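PDB 6X2Q: chitosanase from Gynuella sunshinyii YC6258, which probably hydrolyses chitosan as a member of glycoside hydrolase family 46, and is captured here with glucosamine units in its binding cleft. Local coordinates for residues D152-P157 with H194-E199; I145-G150 with D202-S207; P228-I231 with D236-I239; S16-N21 with D212-L217. All coordinates share one frame; numbering follows the deposited sequence.

From the N terminus, contact 4 opens first, at 16-21 near the end of helix 5-20, and closes only at 212-217 on helix 209-219. Within that long loop contact 2 runs from 145-150 to 202-207, and contact 1, from 152-157 to 194-199, lies within contact 2, so the three are concentric and none cross. Contact 3, the hairpin 228-231/236-239, follows in series. Contacts 1 and 2 touch beside the sugar chain, where Asp-154 O lies 3.1 Å from His-147 ND1. Contacts 3 and 4 also touch, tying the C-terminal hairpin to helices 5-20 and 209-219; the centres of contacts 1 and 3 are about 30 Å apart.

Contact 1 (D152-P157 with H194-E199); sequences DGDGLP and HPANLE
The carboxylate of Asp-154 turns the edge that carries both oxygens to the backbone of 195-197, while Pro-195 CB and Ala-196 CB lie on opposite sides of its plane, the former 3.7 Å from Asp-154 OD2 and the latter 3.8 Å from OD1. Two successive amides use that edge. The bond from Ala-196 N to Asp-154 OD1, 3.2 Å, is nearly straight at 168°; Asn-197 N donates to Asp-154 OD2, also at 3.2 Å, with a more bent 154°. Each oxygen accepts through its syn lone pair, the side that faces the other oxygen, and the pair of bonds fixes the rotation of the group. With chi1 at -59°, CG sits beside the backbone N of Asp-154 and points the carboxylate across the gap. The backbone behind it is a type I turn, closed by Gly-155 N to Asp-152 O at 3.0 Å, and Asp-152 OD2 adds a weak bond to Asp-154 N. The arrangement is a carboxylate bridging two consecutive loop amides from a turn that ends at Gly-155, the N-cap of helix 156-167; it joins two loops near the glycan site, with the Asn-197 side chain about 6 Å from a bound sugar.

Contact 2 (I145-G150 with D202-S207); sequences IQHGEG and DEWSES. With GCS (2-amino-2-deoxy-beta-D-glucopyranose), chain C; GCS (2-amino-2-deoxy-beta-D-glucopyranose), chain B; GCS (2-amino-2-deoxy-beta-D-glucopyranose), chain D; GCS (2-amino-2-deoxy-beta-D-glucopyranose), chain E.
Ser-207 OG is gripped from two directions: it accepts from Gln-146 NE2 at 2.8 Å, with 162° at the hydrogen, and donates to Trp-204 O at 2.9 Å on a carbonyl lone pair. Ser-207 N also donates to Trp-204 O, which therefore takes two bonds. The hydroxyl lies only 11° out of the Gln-146 amide plane. Gln-146 reaches it with an extended chain, CG opposite the backbone N (chi1 178°), sliding past the indole so that CD lies over one face, offset toward the rim; Arg-188 takes OE1. His-147 meets the indole obliquely, its ND1 3.9 Å from Trp-204 CH2, and is fixed by Arg-188 at NE2 and by Asp-154 O at ND1. At the indole edge, Trp-204 NE1 donates to O3 of the chain C glucosamine at 2.8 Å. Gln-146 O approaches the same hydroxyl at a length too short to be trusted. Glu-149 N donates to O6 of the chain D unit at 3.1 Å; Gly-148 CA lies 3.5 Å from chain B O4 and Gly-150 CA 3.2 Å from chain D O3. Ser-207 and Arg-188 hold the Gln-146 amide against the indole, which probably helps keep the Trp-204 N-H directed at the sugar O3.

Contact 3 (P228-I231 with D236-I239); sequences PIRI and DVFI
Ile-231 and Phe-238 form the hydrogen-bonded pair of a two-stranded antiparallel hairpin: Ile-231 N donates to Phe-238 O at 2.9 Å, within the carbonyl plane, and Phe-238 N donates back to Ile-231 O at 2.8 Å, the donor tilted 20° from the Ile-231 carbonyl plane. Next to them Arg-230 and Ile-239 make the non-hydrogen-bonded pair, with CA atoms 4.7 Å apart. CA-H...O contacts flank the ladder, Arg-230 CA to Phe-238 O at 3.3 Å and Ile-239 CA to Ile-229 O at 3.4 Å. On the face bearing Arg-230 and Ile-239, Ile-239 CD1 packs 3.9 Å from Arg-230 CB, and its other branch, CG2, reaches Pro-228 CB at 3.7 Å. The Arg-230 chain leaves with CG opposite the backbone N (chi1 -177°), then bends at chi2 and chi3, which lays the guanidinium over Val-237 with CG1 3.9 Å above the centre of one face. Ile-231 and Phe-238 rest on Ile-17 of helix 5-20, Lys-216 NZ bonds Arg-230 O, and Asn-21 ND2 bonds Asp-236 OD2. The chemistry thus divides by face: apolar side chains seat the hairpin on the helix, while on the other Val-237 gives the guanidinium apolar contact and NH1 has a weak bond to Ser-232 OG.

Contact 4 (S16-N21 with D212-L217); sequences SIFANN and DSLMKL. Unlike the reference sequence in segment 16-21: Ala-19 (reference Glu).
Phe-18 leaves helix 5-20 toward Ser-213 and Leu-214, its CB-CG bond placed opposite the carbonyl carbon and beside the backbone N (chi1 -78°). A chi2 of -5° brings CD1 nearly into the plane of CA, CB and CG, on the CA side. The far half of the ring, rather than CB, CG or the delta carbons, does the touching. CE1 meets Ser-213 CB at 3.6 Å, with OG of the same serine at 3.9 Å. CZ lies between the two partners, 3.7 Å from Ser-213 CB and 4.1 Å from Leu-214 CG. CE2 completes the row, at 4.0 Å from Leu-214 CG. Relative to the ring, Ser-213 CB and Leu-214 CG approach obliquely, whereas the leucine branch CD2 comes in at the edge, in the ring plane. This is helix-to-helix packing in a largely helical enzyme of the lysozyme clan: one aromatic side chain from the N-terminal helix lies against helix 209-219. The nearest CA atoms, those of Phe-18 and Ser-213, are 8.7 Å apart, a gap bridged by the side chains alone. Polar ends are satisfied elsewhere. Ser-213 OG, beside the ring carbon CE1, is hydrogen-bonded to Thr-233 OG1 and weakly to Gly-209 O, while Phe-18 O is bonded to Trp-234 NE1. Leu-214 also packs on Leu-138 and Ala-139 of helix 134-147, and Phe-18 touches Asp-142 of that helix.

Contact 1 (D152-P157 with H194-E199)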
loop_
_atom_site.group_PDB
_atom_site.type_symbol
_atom_site.label_atom_id
_atom_site.label_comp_id
_atom_site.label_asym_id
_atom_site.label_seq_id
_atom_site.Cartn_x
_atom_site.Cartn_y
_atom_site.Cartn_z
ATOM N N ASP A 152 -3.936 13.820 6.344
ATOM C CA ASP A 152 -2.643 14.218 6.955
ATOM C C ASP A 152 -1.643 14.647 5.877
ATOM O O ASP A 152 -1.807 14.250 4.736
ATOM C CB ASP A 152 -2.020 13.062 7.733
ATOM C CG ASP A 152 -1.823 11.776 6.946
ATOM O OD1 ASP A 152 -2.804 11.212 6.507
ATOM O OD2 ASP A 152 -0.695 11.344 6.817
ATOM N N GLY A 153 -0.631 15.422 6.250
ATOM C CA GLY A 153 0.355 15.892 5.294
ATOM C C GLY A 153 1.209 14.797 4.682
ATOM O O GLY A 153 1.896 15.066 3.691
ATOM N N ASP A 154 1.199 13.587 5.260
ATOM C CA ASP A 154 1.896 12.431 4.708
ATOM C C ASP A 154 1.017 11.582 3.796
ATOM O O ASP A 154 1.543 10.707 3.099
ATOM C CB ASP A 154 2.432 11.520 5.825
ATOM C CG ASP A 154 3.401 12.227 6.768
ATOM O OD1 ASP A 154 4.063 13.188 6.333
ATOM O OD2 ASP A 154 3.497 11.811 7.959
ATOM N N GLY A 155 -0.304 11.792 3.810
ATOM C CA GLY A 155 -1.190 10.982 3.006
ATOM C C GLY A 155 -1.025 11.245 1.520
ATOM O O GLY A 155 -0.526 12.292 1.080
ATOM N N LEU A 156 -1.442 10.256 0.728
ATOM C CA LEU A 156 -1.480 10.423 -0.722
ATOM C C LEU A 156 -2.140 11.726 -1.160
ATOM O O LEU A 156 -1.575 12.400 -2.029
ATOM C CB LEU A 156 -2.167 9.215 -1.381
ATOM C CG LEU A 156 -2.336 9.368 -2.912
ATOM C CD1 LEU A 156 -0.969 9.511 -3.605
ATOM C CD2 LEU A 156 -3.150 8.256 -3.561
ATOM N N PRO A 157 -3.314 12.133 -0.639
ATOM C CA PRO A 157 -3.948 13.344 -1.199
ATOM C C PRO A 157 -3.110 14.595 -1.017
ATOM O O PRO A 157 -3.104 15.463 -1.899
ATOM C CB PRO A 157 -5.283 13.438 -0.443
ATOM C CG PRO A 157 -5.556 12.031 0.041
ATOM C CD PRO A 157 -4.191 11.468 0.346
ATOM N N HIS A 194 11.258 12.106 5.930
ATOM C CA HIS A 194 10.938 13.134 6.922
ATOM C C HIS A 194 9.444 13.217 7.146
ATOM O O HIS A 194 8.812 14.241 6.867
ATOM C CB HIS A 194 11.496 14.488 6.485
ATOM C CG HIS A 194 12.982 14.499 6.410
ATOM N ND1 HIS A 194 13.667 14.731 5.236
ATOM C CD2 HIS A 194 13.918 14.240 7.354
ATOM C CE1 HIS A 194 14.964 14.644 5.468
ATOM N NE2 HIS A 194 15.143 14.347 6.745
ATOM N N PRO A 195 8.847 12.169 7.699
ATOM C CA PRO A 195 7.395 12.190 7.899
ATOM C C PRO A 195 6.999 13.117 9.040
ATOM O O PRO A 195 7.727 13.284 10.020
ATOM C CB PRO A 195 7.052 10.727 8.214
ATOM C CG PRO A 195 8.336 10.093 8.649
ATOM C CD PRO A 195 9.475 10.901 8.113
ATOM N N ALA A 196 5.827 13.736 8.896
ATOM C CA ALA A 196 5.267 14.498 10.009
ATOM C C ALA A 196 4.929 13.602 11.197
ATOM O O ALA A 196 4.944 14.062 12.343
ATOM C CB ALA A 196 4.022 15.262 9.552
ATOM N N ASN A 197 4.617 12.328 10.957
ATOM C CA ASN A 197 4.377 11.376 12.047
ATOM C C ASN A 197 5.709 10.715 12.385
ATOM O O ASN A 197 6.176 9.824 11.675
ATOM C CB ASN A 197 3.306 10.360 11.653
ATOM C CG ASN A 197 3.341 9.087 12.494
ATOM O OD1 ASN A 197 3.448 9.134 13.724
ATOM N ND2 ASN A 197 3.211 7.936 11.825
ATOM N N LEU A 198 6.320 11.155 13.479
ATOM C CA LEU A 198 7.649 10.691 13.843
ATOM C C LEU A 198 7.671 9.221 14.234
ATOM O O LEU A 198 8.722 8.579 14.126
ATOM C CB LEU A 198 8.209 11.564 14.985
ATOM C CG LEU A 198 8.547 13.016 14.611
ATOM C CD1 LEU A 198 9.290 13.730 15.749
ATOM C CD2 LEU A 198 9.369 13.091 13.305
ATOM N N GLU A 199 6.537 8.665 14.658
ATOM C CA GLU A 199 6.484 7.240 14.987
ATOM C C GLU A 199 6.772 6.339 13.786
ATOM O O GLU A 199 7.242 5.207 13.962
ATOM C CB GLU A 199 5.116 6.888 15.571
ATOM C CG GLU A 199 4.738 7.706 16.802
ATOM C CD GLU A 199 3.781 6.963 17.714
ATOM O OE1 GLU A 199 4.013 5.754 17.954
ATOM O OE2 GLU A 199 2.812 7.586 18.211
#

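Contact 2 (I145-G150 with D202-S207)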
loop_
_atom_site.group_PDB
_atom_site.type_symbol
_atom_site.label_atom_id
_atom_site.label_comp_id
_atom_site.label_asym_id
_atom_site.label_seq_id
_atom_site.Cartn_x
_atom_site.Cartn_y
_atom_site.Cartn_z
ATOM N N ILE A 145 -1.047 2.618 -0.646
ATOM C CA ILE A 145 -0.982 1.488 0.274
ATOM C C ILE A 145 -0.141 1.827 1.500
ATOM O O ILE A 145 -0.514 1.500 2.636
ATOM C CB ILE A 145 -0.444 0.248 -0.456
ATOM C CG1 ILE A 145 -1.562 -0.381 -1.298
ATOM C CG2 ILE A 145 0.141 -0.767 0.552
ATOM C CD1 ILE A 145 -1.056 -1.329 -2.331
ATOM N N GLN A 146 1.005 2.488 1.289
ATOM C CA GLN A 146 1.930 2.808 2.369
ATOM C C GLN A 146 1.513 4.078 3.107
ATOM O O GLN A 146 1.625 4.145 4.330
ATOM C CB GLN A 146 3.354 2.948 1.807
ATOM C CG GLN A 146 4.410 3.340 2.846
ATOM C CD GLN A 146 5.843 3.287 2.327
ATOM O OE1 GLN A 146 6.140 3.686 1.201
ATOM N NE2 GLN A 146 6.746 2.816 3.173
ATOM N N HIS A 147 1.031 5.095 2.391
ATOM C CA HIS A 147 0.725 6.389 2.998
ATOM C C HIS A 147 -0.732 6.552 3.399
ATOM O O HIS A 147 -1.039 7.463 4.180
ATOM C CB HIS A 147 1.077 7.532 2.030
ATOM C CG HIS A 147 2.513 7.551 1.613
ATOM N ND1 HIS A 147 3.411 8.489 2.081
ATOM C CD2 HIS A 147 3.211 6.743 0.777
ATOM C CE1 HIS A 147 4.597 8.260 1.544
ATOM N NE2 HIS A 147 4.504 7.209 0.752
ATOM N N GLY A 148 -1.635 5.740 2.844
ATOM C CA GLY A 148 -3.054 5.859 3.129
ATOM C C GLY A 148 -3.697 7.003 2.373
ATOM O O GLY A 148 -2.996 7.791 1.727
ATOM N N GLU A 149 -5.026 7.105 2.434
ATOM C CA GLU A 149 -5.771 8.168 1.767
ATOM C C GLU A 149 -6.383 9.157 2.766
ATOM O O GLU A 149 -7.401 9.798 2.483
ATOM C CB GLU A 149 -6.857 7.581 0.856
ATOM C CG GLU A 149 -7.231 8.506 -0.290
ATOM C CD GLU A 149 -8.500 8.076 -1.034
ATOM O OE1 GLU A 149 -9.166 7.104 -0.598
ATOM O OE2 GLU A 149 -8.845 8.730 -2.052
ATOM N N GLY A 150 -5.771 9.303 3.935
ATOM C CA GLY A 150 -6.235 10.268 4.908
ATOM C C GLY A 150 -6.001 11.712 4.453
ATOM O O GLY A 150 -5.681 12.009 3.303
ATOM N N ASP A 202 11.459 5.666 11.348
ATOM C CA ASP A 202 12.375 4.556 11.097
ATOM C C ASP A 202 11.816 3.603 10.047
ATOM O O ASP A 202 12.525 3.203 9.117
ATOM C CB ASP A 202 12.650 3.786 12.393
ATOM C CG ASP A 202 13.495 4.566 13.383
ATOM O OD1 ASP A 202 13.408 4.236 14.593
ATOM O OD2 ASP A 202 14.248 5.481 12.956
ATOM N N GLU A 203 10.553 3.185 10.214
ATOM C CA GLU A 203 9.925 2.283 9.250
ATOM C C GLU A 203 9.989 2.864 7.846
ATOM O O GLU A 203 10.467 2.219 6.909
ATOM C CB GLU A 203 8.470 2.027 9.648
ATOM C CG GLU A 203 8.222 0.706 10.320
ATOM C CD GLU A 203 8.358 -0.472 9.376
ATOM O OE1 GLU A 203 9.377 -1.192 9.466
ATOM O OE2 GLU A 203 7.444 -0.683 8.550
ATOM N N TRP A 204 9.528 4.101 7.689
ATOM C CA TRP A 204 9.400 4.668 6.356
ATOM C C TRP A 204 10.758 5.030 5.764
ATOM O O TRP A 204 11.000 4.805 4.571
ATOM C CB TRP A 204 8.488 5.887 6.410
ATOM C CG TRP A 204 7.039 5.538 6.363
ATOM C CD1 TRP A 204 6.485 4.289 6.465
ATOM C CD2 TRP A 204 5.952 6.450 6.193
ATOM N NE1 TRP A 204 5.114 4.372 6.374
ATOM C CE2 TRP A 204 4.763 5.689 6.199
ATOM C CE3 TRP A 204 5.868 7.838 6.035
ATOM C CZ2 TRP A 204 3.508 6.272 6.047
ATOM C CZ3 TRP A 204 4.618 8.416 5.876
ATOM C CH2 TRP A 204 3.456 7.636 5.888
ATOM N N SER A 205 11.656 5.589 6.583
ATOM C CA SER A 205 12.972 5.973 6.087
ATOM C C SER A 205 13.703 4.791 5.450
ATOM O O SER A 205 14.338 4.937 4.402
ATOM C CB SER A 205 13.809 6.567 7.223
ATOM O OG SER A 205 15.036 7.041 6.704
ATOM N N GLU A 206 13.617 3.611 6.056
ATOM C CA GLU A 206 14.262 2.429 5.496
ATOM C C GLU A 206 13.542 1.873 4.269
ATOM O O GLU A 206 13.996 0.869 3.707
ATOM C CB GLU A 206 14.355 1.340 6.565
ATOM C CG GLU A 206 15.191 1.732 7.772
ATOM C CD GLU A 206 15.670 0.524 8.563
ATOM O OE1 GLU A 206 16.726 -0.046 8.194
ATOM O OE2 GLU A 206 14.991 0.140 9.546
ATOM N N SER A 207 12.429 2.465 3.848
ATOM C CA SER A 207 11.662 1.918 2.738
ATOM C C SER A 207 11.799 2.732 1.450
ATOM O O SER A 207 11.029 2.514 0.514
ATOM C CB SER A 207 10.189 1.817 3.128
ATOM O OG SER A 207 9.529 3.051 2.864
HETATM C C1 GCS C . 3.424 -0.449 7.352
HETATM C C2 GCS C . 3.824 1.119 7.182
HETATM C C3 GCS C . 2.394 1.727 6.767
HETATM C C4 GCS C . 1.496 0.914 5.772
HETATM C C5 GCS C . 1.457 -0.617 5.626
HETATM C C6 GCS C . 1.307 -0.853 4.390
HETATM N N2 GCS C . 4.371 1.691 8.276
HETATM O O1 GCS C . 4.661 -1.005 7.544
HETATM O O3 GCS C . 2.811 2.847 5.957
HETATM O O5 GCS C . 2.721 -1.011 6.302
HETATM O O6 GCS C . 1.787 -2.165 4.051
HETATM C C1 GCS B . -1.001 1.906 6.152
HETATM C C2 GCS B . -2.421 1.598 6.584
HETATM C C3 GCS B . -3.327 2.695 6.106
HETATM C C4 GCS B . -2.917 4.048 6.665
HETATM C C5 GCS B . -1.392 4.100 6.521
HETATM C C6 GCS B . -0.696 5.287 7.127
HETATM N N2 GCS B . -2.891 0.320 6.191
HETATM O O1 GCS B . 0.019 0.982 6.524
HETATM O O3 GCS B . -4.582 2.371 6.554
HETATM O O4 GCS B . -3.700 4.884 6.422
HETATM O O5 GCS B . -0.735 2.955 6.998
HETATM O O6 GCS B . -1.229 5.667 8.351
HETATM C C1 GCS D . -5.098 5.172 6.430
HETATM C C2 GCS D . -5.491 6.608 6.504
HETATM C C3 GCS D . -6.958 6.701 6.806
HETATM C C4 GCS D . -7.815 6.115 5.706
HETATM C C5 GCS D . -7.164 4.776 5.354
HETATM C C6 GCS D . -7.668 4.197 4.069
HETATM N N2 GCS D . -4.810 7.228 7.560
HETATM O O3 GCS D . -7.249 8.044 6.965
HETATM O O4 GCS D . -9.002 6.422 5.747
HETATM O O5 GCS D . -5.758 4.760 5.270
HETATM O O6 GCS D . -7.128 4.920 3.022
HETATM C C1 GCS E . -9.925 6.896 5.159
HETATM C C2 GCS E . -11.281 6.444 5.384
HETATM C C3 GCS E . -12.287 7.190 4.507
HETATM C C4 GCS E . -12.122 8.633 4.820
HETATM C C5 GCS E . -10.695 8.951 4.479
HETATM C C6 GCS E . -10.463 10.394 4.766
HETATM N N2 GCS E . -11.493 5.060 5.178
HETATM O O3 GCS E . -13.637 6.906 4.808
HETATM O O4 GCS E . -13.035 9.387 4.050
HETATM O O5 GCS E . -9.860 8.236 5.324
HETATM O O6 GCS E . -10.707 11.049 3.543
#

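Contact 3 (P228-I231 with D236-I239)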
loop_
_atom_site.group_PDB
_atom_site.type_symbol
_atom_site.label_atom_id
_atom_site.label_comp_id
_atom_site.label_asym_id
_atom_site.label_seq_id
_atom_site.Cartn_x
_atom_site.Cartn_y
_atom_site.Cartn_z
ATOM N N PRO A 228 10.287 -7.616 -19.951
ATOM C CA PRO A 228 10.423 -8.023 -18.545
ATOM C C PRO A 228 10.712 -6.824 -17.653
ATOM O O PRO A 228 11.304 -5.843 -18.114
ATOM C CB PRO A 228 11.605 -8.986 -18.570
ATOM C CG PRO A 228 12.467 -8.448 -19.670
ATOM C CD PRO A 228 11.518 -7.881 -20.718
ATOM N N ILE A 229 10.267 -6.883 -16.399
ATOM C CA ILE A 229 10.550 -5.842 -15.421
ATOM C C ILE A 229 11.515 -6.409 -14.396
ATOM O O ILE A 229 11.264 -7.472 -13.813
ATOM C CB ILE A 229 9.271 -5.314 -14.754
ATOM C CG1 ILE A 229 8.404 -4.600 -15.791
ATOM C CG2 ILE A 229 9.627 -4.348 -13.624
ATOM C CD1 ILE A 229 7.180 -3.900 -15.208
ATOM N N ARG A 230 12.627 -5.709 -14.196
ATOM C CA ARG A 230 13.624 -6.067 -13.198
ATOM C C ARG A 230 13.397 -5.210 -11.959
ATOM O O ARG A 230 13.413 -3.976 -12.042
ATOM C CB ARG A 230 15.037 -5.871 -13.754
ATOM C CG ARG A 230 16.153 -6.288 -12.802
ATOM C CD ARG A 230 17.356 -5.336 -12.908
ATOM N NE ARG A 230 18.620 -6.064 -12.980
ATOM C CZ ARG A 230 19.508 -6.131 -11.992
ATOM N NH1 ARG A 230 19.286 -5.502 -10.839
ATOM N NH2 ARG A 230 20.620 -6.832 -12.158
ATOM N N ILE A 231 13.151 -5.861 -10.824
ATOM C CA ILE A 231 13.072 -5.204 -9.526
ATOM C C ILE A 231 14.139 -5.810 -8.626
ATOM O O ILE A 231 14.205 -7.035 -8.483
ATOM C CB ILE A 231 11.678 -5.365 -8.888
ATOM C CG1 ILE A 231 10.591 -4.792 -9.803
ATOM C CG2 ILE A 231 11.640 -4.660 -7.548
ATOM C CD1 ILE A 231 10.679 -3.265 -9.973
ATOM N N ASP A 236 18.084 -8.545 -3.865
ATOM C CA ASP A 236 17.657 -9.694 -4.656
ATOM C C ASP A 236 17.042 -9.239 -5.974
ATOM O O ASP A 236 16.224 -8.314 -6.000
ATOM C CB ASP A 236 16.651 -10.526 -3.869
ATOM C CG ASP A 236 17.185 -10.953 -2.534
ATOM O OD1 ASP A 236 17.730 -12.072 -2.446
ATOM O OD2 ASP A 236 17.072 -10.157 -1.578
ATOM N N VAL A 237 17.427 -9.894 -7.066
ATOM C CA VAL A 237 16.956 -9.519 -8.395
ATOM C C VAL A 237 15.749 -10.371 -8.748
ATOM O O VAL A 237 15.803 -11.605 -8.670
ATOM C CB VAL A 237 18.065 -9.673 -9.446
ATOM C CG1 VAL A 237 17.551 -9.267 -10.821
ATOM C CG2 VAL A 237 19.259 -8.829 -9.067
ATOM N N PHE A 238 14.655 -9.708 -9.126
ATOM C CA PHE A 238 13.431 -10.370 -9.557
ATOM C C PHE A 238 13.120 -9.936 -10.975
ATOM O O PHE A 238 13.187 -8.743 -11.287
ATOM C CB PHE A 238 12.249 -10.024 -8.654
ATOM C CG PHE A 238 12.283 -10.708 -7.333
ATOM C CD1 PHE A 238 11.939 -12.048 -7.226
ATOM C CD2 PHE A 238 12.663 -10.016 -6.188
ATOM C CE1 PHE A 238 11.968 -12.687 -6.002
ATOM C CE2 PHE A 238 12.697 -10.652 -4.960
ATOM C CZ PHE A 238 12.352 -11.990 -4.873
ATOM N N ILE A 239 12.786 -10.895 -11.828
ATOM C CA ILE A 239 12.304 -10.611 -13.174
ATOM C C ILE A 239 10.818 -10.941 -13.197
ATOM O O ILE A 239 10.414 -12.070 -12.883
ATOM C CB ILE A 239 13.076 -11.398 -14.246
ATOM C CG1 ILE A 239 14.553 -11.017 -14.217
ATOM C CG2 ILE A 239 12.532 -11.062 -15.620
ATOM C CD1 ILE A 239 14.833 -9.601 -14.723
#

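Contact 4 (S16-N21 with D212-L217)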
loop_
_atom_site.group_PDB
_atom_site.type_symbol
_atom_site.label_atom_id
_atom_site.label_comp_id
_atom_site.label_asym_id
_atom_site.label_seq_id
_atom_site.Cartn_x
_atom_site.Cartn_y
_atom_site.Cartn_z
ATOM N N SER A 16 4.460 -6.159 -3.642
ATOM C CA SER A 16 4.799 -7.224 -2.713
ATOM C C SER A 16 6.309 -7.277 -2.477
ATOM O O SER A 16 6.766 -7.391 -1.333
ATOM C CB SER A 16 4.262 -8.554 -3.240
ATOM O OG SER A 16 4.458 -9.572 -2.281
ATOM N N ILE A 17 7.099 -7.170 -3.546
ATOM C CA ILE A 17 8.551 -7.114 -3.395
ATOM C C ILE A 17 8.956 -5.871 -2.615
ATOM O O ILE A 17 9.797 -5.938 -1.713
ATOM C CB ILE A 17 9.236 -7.165 -4.772
ATOM C CG1 ILE A 17 9.118 -8.564 -5.380
ATOM C CG2 ILE A 17 10.709 -6.752 -4.659
ATOM C CD1 ILE A 17 9.447 -8.617 -6.863
ATOM N N PHE A 18 8.353 -4.726 -2.936
ATOM C CA PHE A 18 8.659 -3.495 -2.221
ATOM C C PHE A 18 8.556 -3.696 -0.724
ATOM O O PHE A 18 9.422 -3.247 0.034
ATOM C CB PHE A 18 7.714 -2.373 -2.655
ATOM C CG PHE A 18 8.059 -1.764 -3.979
ATOM C CD1 PHE A 18 9.211 -2.148 -4.653
ATOM C CD2 PHE A 18 7.227 -0.817 -4.554
ATOM C CE1 PHE A 18 9.521 -1.612 -5.883
ATOM C CE2 PHE A 18 7.538 -0.262 -5.779
ATOM C CZ PHE A 18 8.696 -0.651 -6.447
ATOM N N ALA A 19 7.517 -4.383 -0.283
ATOM C CA ALA A 19 7.185 -4.437 1.128
ATOM C C ALA A 19 7.766 -5.656 1.832
ATOM O O ALA A 19 8.100 -5.571 3.014
ATOM C CB ALA A 19 5.667 -4.421 1.297
ATOM N N ASN A 20 7.893 -6.791 1.138
ATOM C CA ASN A 20 8.245 -8.053 1.783
ATOM C C ASN A 20 9.352 -8.815 1.067
ATOM O O ASN A 20 9.630 -9.959 1.440
ATOM C CB ASN A 20 7.011 -8.950 1.891
ATOM C CG ASN A 20 5.920 -8.325 2.725
ATOM O OD1 ASN A 20 4.741 -8.404 2.384
ATOM N ND2 ASN A 20 6.313 -7.675 3.823
ATOM N N ASN A 21 9.960 -8.225 0.034
ATOM C CA ASN A 21 11.032 -8.849 -0.751
ATOM C C ASN A 21 10.626 -10.191 -1.366
ATOM O O ASN A 21 11.452 -11.100 -1.509
ATOM C CB ASN A 21 12.306 -9.014 0.080
ATOM C CG ASN A 21 13.552 -9.113 -0.791
ATOM O OD1 ASN A 21 13.552 -8.659 -1.938
ATOM N ND2 ASN A 21 14.609 -9.724 -0.259
ATOM N N ASP A 212 12.991 4.668 -5.235
ATOM C CA ASP A 212 14.103 4.554 -6.175
ATOM C C ASP A 212 13.766 3.588 -7.302
ATOM O O ASP A 212 14.083 3.853 -8.462
ATOM C CB ASP A 212 15.384 4.108 -5.455
ATOM C CG ASP A 212 15.878 5.124 -4.417
ATOM O OD1 ASP A 212 15.616 6.345 -4.567
ATOM O OD2 ASP A 212 16.520 4.690 -3.429
ATOM N N SER A 213 13.098 2.471 -6.991
ATOM C CA SER A 213 12.759 1.519 -8.056
ATOM C C SER A 213 11.770 2.122 -9.053
ATOM O O SER A 213 11.929 1.968 -10.267
ATOM C CB SER A 213 12.186 0.236 -7.462
ATOM O OG SER A 213 13.170 -0.466 -6.729
ATOM N N LEU A 214 10.734 2.807 -8.565
ATOM C CA LEU A 214 9.820 3.476 -9.483
ATOM C C LEU A 214 10.536 4.554 -10.294
ATOM O O LEU A 214 10.239 4.749 -11.479
ATOM C CB LEU A 214 8.651 4.070 -8.704
ATOM C CG LEU A 214 7.780 3.099 -7.896
ATOM C CD1 LEU A 214 6.893 3.857 -6.904
ATOM C CD2 LEU A 214 6.945 2.250 -8.827
ATOM N N MET A 215 11.456 5.291 -9.663
ATOM C CA MET A 215 12.239 6.284 -10.390
ATOM C C MET A 215 13.113 5.629 -11.457
ATOM O O MET A 215 13.280 6.174 -12.555
ATOM C CB MET A 215 13.098 7.098 -9.413
ATOM C CG MET A 215 13.896 8.202 -10.073
ATOM S SD MET A 215 12.839 9.552 -10.644
ATOM C CE MET A 215 12.450 10.382 -9.101
ATOM N N LYS A 216 13.692 4.468 -11.145
ATOM C CA LYS A 216 14.517 3.755 -12.112
ATOM C C LYS A 216 13.692 3.372 -13.348
ATOM O O LYS A 216 14.103 3.630 -14.490
ATOM C CB LYS A 216 15.143 2.531 -11.432
ATOM C CG LYS A 216 16.058 1.672 -12.310
ATOM C CD LYS A 216 16.277 0.257 -11.719
ATOM C CE LYS A 216 15.128 -0.727 -12.080
ATOM N NZ LYS A 216 15.455 -2.168 -11.762
ATOM N N LEU A 217 12.496 2.798 -13.131
ATOM C CA LEU A 217 11.604 2.491 -14.248
ATOM C C LEU A 217 11.271 3.747 -15.042
ATOM O O LEU A 217 11.212 3.713 -16.276
ATOM C CB LEU A 217 10.314 1.821 -13.752
ATOM C CG LEU A 217 10.475 0.500 -12.994
ATOM C CD1 LEU A 217 9.134 -0.084 -12.600
ATOM C CD2 LEU A 217 11.268 -0.501 -13.824
#